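PDB 6AUF: beta-lactamase-like protein from Novosphingobium pentaromativorans US6-1, which probably hydrolyses beta-lactam antibiotics with two zinc ions, as expected of a subclass B3 metallo-beta-lactamase. Local coordinates for residues C244-T249 / P266-Q271. Residues are numbered along the deposited sequence; the frame is centred on the assembly and turned at random.
Sequences CDILVT and PLVNAQ
One direct hydrogen bond joins the two backbones, N269 N giving its hydrogen to D245 O at 2.8 Å, and two waters bridge them through other residues. The contact lies at the edge of the smaller sheet of the metallo-beta-lactamase alpha-beta/beta-alpha sandwich, where the loop 266-271, leading into helix 272-292, runs past the start of outer strand 246-248 without forming a strand of its own. The same D245 carbonyl also receives a CA-H...O contact from V268. One residue back, C244 O takes a similar one from A270 CA. Water 2 links L247 N to N269 O; water 1 accepts from C244 N and reaches A270 O by a weak bond.

Apolar packing centres on I246. With CG1 anti to its carbonyl carbon (chi1 -66°), CG2 meets L267 CD1 at 3.8 Å, while the CG1-CD1 arm lies against V268 CG2 and its tip also reaches L267 CD2; the end of the L267 side chain bends toward the strand to make its half of the contact. The CB of D245 is directed away from the loop, yet OD1 still comes to 3.9 Å from A270 CB, while OD2 accepts from M205 N in neighbouring strand 203-208. Covalent closure comes from C244, whose disulfide with C273 ties the strand's approach to the first turn of helix 272-292. Just ahead of that helix N269 folds into an Asx turn: Q271 N donates to N269 OD1 at 3.2 Å from above the plane of the side-chain carbonyl.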
loop_
_atom_site.group_PDB
_atom_site.type_symbol
_atom_site.label_atom_id
_atom_site.label_comp_id
_atom_site.label_asym_id
_atom_site.label_seq_id
_atom_site.Cartn_x
_atom_site.Cartn_y
_atom_site.Cartn_z
ATOM N N CYS A 244 -6.772 -5.574 12.486
ATOM C CA CYS A 244 -7.379 -4.702 11.492
ATOM C C CYS A 244 -8.635 -4.030 12.047
ATOM O O CYS A 244 -9.761 -4.373 11.709
ATOM C CB CYS A 244 -7.704 -5.518 10.241
ATOM S SG CYS A 244 -8.380 -4.667 8.803
ATOM N N ASP A 245 -8.447 -3.051 12.934
ATOM C CA ASP A 245 -9.555 -2.176 13.316
ATOM C C ASP A 245 -9.893 -1.199 12.198
ATOM O O ASP A 245 -11.074 -0.945 11.916
ATOM C CB ASP A 245 -9.205 -1.409 14.583
ATOM C CG ASP A 245 -9.259 -2.274 15.815
ATOM O OD1 ASP A 245 -10.329 -2.871 16.084
ATOM O OD2 ASP A 245 -8.226 -2.342 16.512
ATOM N N ILE A 246 -8.873 -0.640 11.551
ATOM C CA ILE A 246 -9.064 0.373 10.521
ATOM C C ILE A 246 -8.333 -0.083 9.269
ATOM O O ILE A 246 -7.096 -0.089 9.233
ATOM C CB ILE A 246 -8.565 1.753 10.973
ATOM C CG1 ILE A 246 -9.422 2.264 12.126
ATOM C CG2 ILE A 246 -8.570 2.720 9.804
ATOM C CD1 ILE A 246 -8.816 3.448 12.823
ATOM N N LEU A 247 -9.088 -0.440 8.240
ATOM C CA LEU A 247 -8.500 -0.854 6.979
ATOM C C LEU A 247 -8.108 0.353 6.134
ATOM O O LEU A 247 -8.867 1.315 6.010
ATOM C CB LEU A 247 -9.481 -1.730 6.200
ATOM C CG LEU A 247 -8.987 -2.123 4.814
ATOM C CD1 LEU A 247 -7.754 -3.008 4.966
ATOM C CD2 LEU A 247 -10.079 -2.825 4.039
ATOM N N VAL A 248 -6.919 0.296 5.538
ATOM C CA VAL A 248 -6.475 1.306 4.585
ATOM C C VAL A 248 -5.796 0.585 3.428
ATOM O O VAL A 248 -5.049 -0.372 3.644
ATOM C CB VAL A 248 -5.532 2.345 5.242
ATOM C CG1 VAL A 248 -5.292 3.527 4.304
ATOM C CG2 VAL A 248 -6.102 2.824 6.563
ATOM N N THR A 249 -6.063 1.035 2.200
ATOM C CA THR A 249 -5.600 0.371 0.994
ATOM C C THR A 249 -4.833 1.316 0.081
ATOM O O THR A 249 -5.199 2.483 -0.065
ATOM C CB THR A 249 -6.767 -0.225 0.200
ATOM O OG1 THR A 249 -7.759 0.791 -0.034
ATOM C CG2 THR A 249 -7.373 -1.427 0.939
ATOM N N PRO A 266 -18.230 4.281 8.412
ATOM C CA PRO A 266 -17.516 3.954 9.655
ATOM C C PRO A 266 -16.030 3.757 9.404
ATOM O O PRO A 266 -15.633 2.928 8.583
ATOM C CB PRO A 266 -18.190 2.655 10.118
ATOM C CG PRO A 266 -19.542 2.695 9.478
ATOM C CD PRO A 266 -19.302 3.314 8.126
ATOM N N LEU A 267 -15.206 4.520 10.125
ATOM C CA LEU A 267 -13.762 4.371 10.006
ATOM C C LEU A 267 -13.276 3.078 10.651
ATOM O O LEU A 267 -12.310 2.477 10.171
ATOM C CB LEU A 267 -13.058 5.571 10.636
ATOM C CG LEU A 267 -11.530 5.528 10.630
ATOM C CD1 LEU A 267 -10.996 5.640 9.216
ATOM C CD2 LEU A 267 -10.944 6.619 11.512
ATOM N N VAL A 268 -13.932 2.633 11.722
ATOM C CA VAL A 268 -13.524 1.460 12.483
ATOM C C VAL A 268 -14.449 0.300 12.141
ATOM O O VAL A 268 -15.668 0.393 12.319
ATOM C CB VAL A 268 -13.532 1.732 13.991
ATOM C CG1 VAL A 268 -13.307 0.432 14.755
ATOM C CG2 VAL A 268 -12.450 2.737 14.350
ATOM N N ASN A 269 -13.863 -0.803 11.667
ATOM C CA ASN A 269 -14.644 -1.995 11.336
ATOM C C ASN A 269 -13.675 -3.187 11.334
ATOM O O ASN A 269 -13.113 -3.539 10.298
ATOM C CB ASN A 269 -15.359 -1.845 10.011
ATOM C CG ASN A 269 -15.860 -3.166 9.473
ATOM O OD1 ASN A 269 -16.123 -4.105 10.231
ATOM N ND2 ASN A 269 -15.979 -3.255 8.153
ATOM N N ALA A 270 -13.512 -3.801 12.512
ATOM C CA ALA A 270 -12.541 -4.867 12.738
ATOM C C ALA A 270 -12.729 -6.070 11.827
ATOM O O ALA A 270 -11.877 -6.973 11.837
ATOM C CB ALA A 270 -12.618 -5.330 14.184
ATOM N N GLN A 271 -13.811 -6.115 11.055
ATOM C CA GLN A 271 -14.048 -7.195 10.114
ATOM C C GLN A 271 -13.668 -6.829 8.678
ATOM O O GLN A 271 -13.936 -7.610 7.759
ATOM C CB GLN A 271 -15.513 -7.633 10.198
ATOM C CG GLN A 271 -15.743 -8.749 11.207
ATOM C CD GLN A 271 -14.826 -9.962 10.946
ATOM O OE1 GLN A 271 -13.923 -10.261 11.739
ATOM N NE2 GLN A 271 -15.059 -10.657 9.827
HETATM O O HOH W 1 -9.050 -7.057 13.712
HETATM O O HOH W 2 -12.147 -0.935 8.801
#